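Local coordinates for sugar ABC transporter (Sugar-binding protein) (Bacillus halodurans, PDB 4YO7) that binds myo-inositol in its ligand pocket and probably serves as the solute-binding component of a sugar ABC transporter, at residues E149-A162 against E181-I194. Residues are numbered along the deposited sequence; the frame is centred on the assembly and turned at random.
Sequences ESIQSGLLQMEEVA and EAQIMRTEGNKQII. With NA (sodium ion), chain G; INS (1,2,3,4,5,6-hexahydroxy-cyclohexane), chain F.
Where G154 of helix 150-162 meets G189 of helix 181-194, two backbones come together almost bare: the helix axes approach to 6.7 Å and cross at -37°, running in the same general direction. With no side chain on either glycine, the two main chains touch directly, G154 C lying 3.8 Å from G189 C. Contact this intimate lets alpha carbons lean on carbonyls, G154 CA lying 3.5 Å from R186 O, and I151 CA making a similar C-H...O approach to M185 O. On one flank I151 enters a hole formed by M185, E188, G189 and Q192; with CG1 anti to the backbone N (chi1 -168°), its CD1 reaches the Q192 amide. Further along, I193 is the return knob, set among L155, M158, E159 and A162, its CD1 3.5 Å from E159 CG. Both are consecutive helices in one lobe of a periplasmic binding protein fold, packed on the same parallel sheet, whose strand 169-175 lies between them in the chain; their N-terminal ends face the inositol. There R186 extends its guanidinium so that NH1 and NH2 both donate to O4 of the ligand, at 2.8 Å from NH1, while A182 CB covers one guanidinium face. S153 OG, itself bonded to S150 O, receives a weak bond from R186 NE. At the start of the helix, S150 OG donates to the syn lone pair of E181 OE1 (2.6 Å), and one water bridges the E149 and E181 carboxylates.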
# COMPACT_ATOMS: atom_id res chain seq x y z
N GLU A 149 0.62 -3.54 8.56
CA GLU A 149 0.46 -4.99 8.44
C GLU A 149 -0.72 -5.34 7.54
O GLU A 149 -1.87 -5.18 7.93
CB GLU A 149 0.27 -5.59 9.83
CG GLU A 149 0.13 -7.10 9.83
CD GLU A 149 1.46 -7.80 9.58
OE1 GLU A 149 2.46 -7.44 10.27
OE2 GLU A 149 1.51 -8.69 8.71
N SER A 150 -0.42 -5.83 6.35
CA SER A 150 -1.42 -5.96 5.31
C SER A 150 -2.64 -6.78 5.69
O SER A 150 -3.76 -6.38 5.38
CB SER A 150 -0.77 -6.58 4.07
OG SER A 150 0.22 -5.72 3.57
N ILE A 151 -2.43 -7.92 6.35
CA ILE A 151 -3.58 -8.78 6.64
C ILE A 151 -4.58 -8.05 7.54
O ILE A 151 -5.78 -8.30 7.43
CB ILE A 151 -3.16 -10.11 7.27
CG1 ILE A 151 -4.35 -11.07 7.27
CG2 ILE A 151 -2.58 -9.90 8.63
CD1 ILE A 151 -4.02 -12.48 7.58
N GLN A 152 -4.08 -7.15 8.40
CA GLN A 152 -4.93 -6.36 9.31
C GLN A 152 -5.91 -5.51 8.48
O GLN A 152 -7.10 -5.40 8.83
CB GLN A 152 -4.07 -5.46 10.24
CG GLN A 152 -4.84 -4.35 11.03
CD GLN A 152 -3.97 -3.45 11.97
OE1 GLN A 152 -3.12 -2.65 11.53
NE2 GLN A 152 -4.22 -3.56 13.27
N SER A 153 -5.45 -4.92 7.38
CA SER A 153 -6.37 -4.12 6.57
C SER A 153 -7.45 -4.98 5.88
O SER A 153 -8.61 -4.55 5.78
CB SER A 153 -5.61 -3.27 5.54
OG SER A 153 -4.97 -3.98 4.50
N GLY A 154 -7.09 -6.19 5.43
CA GLY A 154 -8.08 -7.08 4.83
C GLY A 154 -9.08 -7.58 5.86
O GLY A 154 -10.28 -7.69 5.57
N LEU A 155 -8.61 -7.84 7.08
CA LEU A 155 -9.50 -8.25 8.17
C LEU A 155 -10.45 -7.12 8.57
O LEU A 155 -11.66 -7.35 8.71
CB LEU A 155 -8.69 -8.71 9.38
CG LEU A 155 -7.89 -10.00 9.26
CD1 LEU A 155 -6.87 -10.09 10.37
CD2 LEU A 155 -8.81 -11.20 9.32
N LEU A 156 -9.94 -5.91 8.70
CA LEU A 156 -10.77 -4.77 9.10
C LEU A 156 -11.82 -4.48 8.06
O LEU A 156 -12.99 -4.27 8.38
CB LEU A 156 -9.91 -3.52 9.33
CG LEU A 156 -9.05 -3.48 10.59
CD1 LEU A 156 -8.06 -2.31 10.50
CD2 LEU A 156 -9.90 -3.35 11.88
N GLN A 157 -11.39 -4.48 6.80
CA GLN A 157 -12.25 -4.20 5.66
C GLN A 157 -13.41 -5.19 5.60
O GLN A 157 -14.57 -4.80 5.49
CB GLN A 157 -11.43 -4.28 4.36
CG GLN A 157 -12.20 -4.02 3.12
CD GLN A 157 -11.38 -4.32 1.88
OE1 GLN A 157 -10.66 -5.34 1.82
NE2 GLN A 157 -11.46 -3.45 0.89
N MSE A 158 -13.09 -6.47 5.65
CA MSE A 158 -14.10 -7.49 5.44
C MSE A 158 -14.95 -7.71 6.68
O MSE A 158 -16.11 -8.09 6.57
CB MSE A 158 -13.44 -8.80 4.99
CG MSE A 158 -14.39 -9.83 4.48
SE MSE A 158 -15.36 -9.30 2.86
CE MSE A 158 -17.15 -9.84 3.37
N GLU A 159 -14.41 -7.46 7.86
CA GLU A 159 -15.26 -7.46 9.05
C GLU A 159 -16.42 -6.48 8.89
O GLU A 159 -17.57 -6.79 9.23
CB GLU A 159 -14.46 -7.09 10.29
CG GLU A 159 -13.65 -8.18 10.93
CD GLU A 159 -12.73 -7.62 12.01
OE1 GLU A 159 -13.01 -6.48 12.48
OE2 GLU A 159 -11.74 -8.29 12.36
N GLU A 160 -16.13 -5.30 8.38
CA GLU A 160 -17.16 -4.27 8.28
C GLU A 160 -18.14 -4.63 7.16
O GLU A 160 -19.36 -4.49 7.31
CB GLU A 160 -16.53 -2.89 8.06
CG GLU A 160 -17.53 -1.75 8.00
CD GLU A 160 -18.31 -1.53 9.27
OE1 GLU A 160 -17.93 -2.04 10.36
OE2 GLU A 160 -19.36 -0.85 9.19
N VAL A 161 -17.62 -5.13 6.04
CA VAL A 161 -18.50 -5.53 4.94
C VAL A 161 -19.45 -6.64 5.41
O VAL A 161 -20.64 -6.62 5.11
CB VAL A 161 -17.69 -6.00 3.68
CG1 VAL A 161 -18.59 -6.62 2.65
CG2 VAL A 161 -16.92 -4.84 3.09
N ALA A 162 -18.92 -7.59 6.17
CA ALA A 162 -19.74 -8.67 6.72
C ALA A 162 -20.86 -8.11 7.61
O ALA A 162 -22.00 -8.57 7.53
CB ALA A 162 -18.89 -9.63 7.51
N GLU A 181 2.99 -8.63 -1.44
CA GLU A 181 2.52 -9.12 -0.15
C GLU A 181 1.18 -8.49 0.22
O GLU A 181 0.33 -9.14 0.83
CB GLU A 181 3.57 -8.86 0.93
CG GLU A 181 3.20 -9.41 2.27
CD GLU A 181 2.43 -8.48 3.17
OE1 GLU A 181 2.09 -7.37 2.74
OE2 GLU A 181 2.13 -8.90 4.33
N ALA A 182 0.98 -7.23 -0.18
CA ALA A 182 -0.28 -6.55 0.18
C ALA A 182 -1.46 -7.21 -0.52
O ALA A 182 -2.54 -7.31 0.05
CB ALA A 182 -0.22 -5.08 -0.16
N GLN A 183 -1.24 -7.72 -1.73
CA GLN A 183 -2.29 -8.41 -2.46
C GLN A 183 -2.58 -9.73 -1.77
O GLN A 183 -3.74 -10.02 -1.41
CB GLN A 183 -1.89 -8.62 -3.94
CG GLN A 183 -2.85 -9.54 -4.74
CD GLN A 183 -2.49 -11.01 -4.64
OE1 GLN A 183 -1.34 -11.41 -4.86
NE2 GLN A 183 -3.48 -11.85 -4.31
N ILE A 184 -1.53 -10.53 -1.56
CA ILE A 184 -1.69 -11.85 -1.00
C ILE A 184 -2.38 -11.75 0.35
O ILE A 184 -3.32 -12.51 0.64
CB ILE A 184 -0.32 -12.57 -0.85
CG1 ILE A 184 0.28 -12.86 -2.22
CG2 ILE A 184 -0.47 -13.84 0.00
CD1 ILE A 184 1.76 -13.20 -2.16
N MSE A 185 -1.94 -10.80 1.16
CA MSE A 185 -2.36 -10.81 2.55
C MSE A 185 -3.63 -10.01 2.79
O MSE A 185 -4.40 -10.35 3.70
CB MSE A 185 -1.21 -10.32 3.45
CG MSE A 185 -0.04 -11.30 3.45
SE MSE A 185 -0.56 -13.06 4.21
CE MSE A 185 -0.44 -12.61 6.08
N ARG A 186 -3.94 -9.00 1.98
CA ARG A 186 -5.25 -8.36 2.09
C ARG A 186 -6.34 -9.35 1.72
O ARG A 186 -7.34 -9.51 2.43
CB ARG A 186 -5.33 -7.09 1.23
CG ARG A 186 -4.59 -5.96 1.86
CD ARG A 186 -4.46 -4.77 0.94
NE ARG A 186 -3.69 -3.71 1.57
CZ ARG A 186 -3.22 -2.66 0.92
NH1 ARG A 186 -3.43 -2.51 -0.38
NH2 ARG A 186 -2.51 -1.75 1.57
N THR A 187 -6.14 -10.06 0.62
CA THR A 187 -7.09 -11.07 0.21
C THR A 187 -7.19 -12.21 1.21
O THR A 187 -8.28 -12.71 1.44
CB THR A 187 -6.75 -11.58 -1.18
OG1 THR A 187 -6.97 -10.52 -2.08
CG2 THR A 187 -7.62 -12.77 -1.63
N GLU A 188 -6.07 -12.59 1.82
CA GLU A 188 -6.10 -13.63 2.85
C GLU A 188 -6.93 -13.16 4.05
O GLU A 188 -7.74 -13.93 4.60
CB GLU A 188 -4.69 -14.04 3.28
CG GLU A 188 -4.67 -14.98 4.49
CD GLU A 188 -5.26 -16.35 4.21
OE1 GLU A 188 -5.44 -16.71 3.01
OE2 GLU A 188 -5.52 -17.08 5.20
N GLY A 189 -6.79 -11.90 4.44
CA GLY A 189 -7.58 -11.35 5.53
C GLY A 189 -9.05 -11.35 5.17
O GLY A 189 -9.90 -11.70 5.98
N ASN A 190 -9.36 -10.94 3.94
CA ASN A 190 -10.75 -11.00 3.47
C ASN A 190 -11.29 -12.43 3.63
O ASN A 190 -12.37 -12.65 4.17
CB ASN A 190 -10.90 -10.62 2.01
CG ASN A 190 -10.64 -9.16 1.72
OD1 ASN A 190 -10.65 -8.28 2.60
ND2 ASN A 190 -10.45 -8.88 0.46
N LYS A 191 -10.53 -13.40 3.11
CA LYS A 191 -11.00 -14.78 3.12
C LYS A 191 -11.11 -15.36 4.53
O LYS A 191 -11.95 -16.25 4.76
CB LYS A 191 -10.10 -15.65 2.25
CG LYS A 191 -10.27 -15.30 0.78
CD LYS A 191 -9.56 -16.27 -0.15
CE LYS A 191 -9.84 -15.94 -1.61
NZ LYS A 191 -9.31 -16.98 -2.54
N GLN A 192 -10.30 -14.90 5.47
CA GLN A 192 -10.40 -15.40 6.84
C GLN A 192 -11.73 -14.98 7.45
O GLN A 192 -12.33 -15.76 8.21
CB GLN A 192 -9.23 -14.92 7.68
CG GLN A 192 -7.95 -15.74 7.41
CD GLN A 192 -6.77 -15.33 8.28
OE1 GLN A 192 -6.92 -14.58 9.24
NE2 GLN A 192 -5.59 -15.86 7.95
N ILE A 193 -12.21 -13.79 7.11
CA ILE A 193 -13.50 -13.33 7.61
C ILE A 193 -14.61 -14.08 6.89
O ILE A 193 -15.61 -14.49 7.48
CB ILE A 193 -13.72 -11.80 7.43
CG1 ILE A 193 -12.67 -10.98 8.20
CG2 ILE A 193 -15.16 -11.40 7.83
CD1 ILE A 193 -12.59 -11.25 9.70
N ILE A 194 -14.44 -14.26 5.59
CA ILE A 194 -15.47 -14.90 4.79
C ILE A 194 -15.66 -16.34 5.27
O ILE A 194 -16.78 -16.84 5.30
CB ILE A 194 -15.12 -14.83 3.28
CG1 ILE A 194 -15.32 -13.40 2.78
CG2 ILE A 194 -15.98 -15.82 2.48
CD1 ILE A 194 -14.65 -13.07 1.43
NA NA G . -18.15 -18.51 4.16
C1 INS F . 0.71 0.14 -3.59
C2 INS F . -0.50 1.03 -3.85
C3 INS F . -1.65 0.57 -2.96
C4 INS F . -1.27 0.64 -1.48
C5 INS F . -0.02 -0.23 -1.24
C6 INS F . 1.12 0.23 -2.13
O1 INS F . 1.84 0.56 -4.41
O2 INS F . -0.13 2.37 -3.51
O3 INS F . -2.78 1.45 -3.25
O4 INS F . -2.33 0.09 -0.68
O5 INS F . 0.39 -0.06 0.13
O6 INS F . 2.27 -0.67 -1.91
O HOH W 1 0.18 -9.12 6.51
O HOH W 2 2.39 -6.48 5.83
O HOH W 3 -19.51 -20.34 3.15
O HOH W 4 -17.92 -20.21 5.82
O HOH W 5 -16.48 -19.33 2.71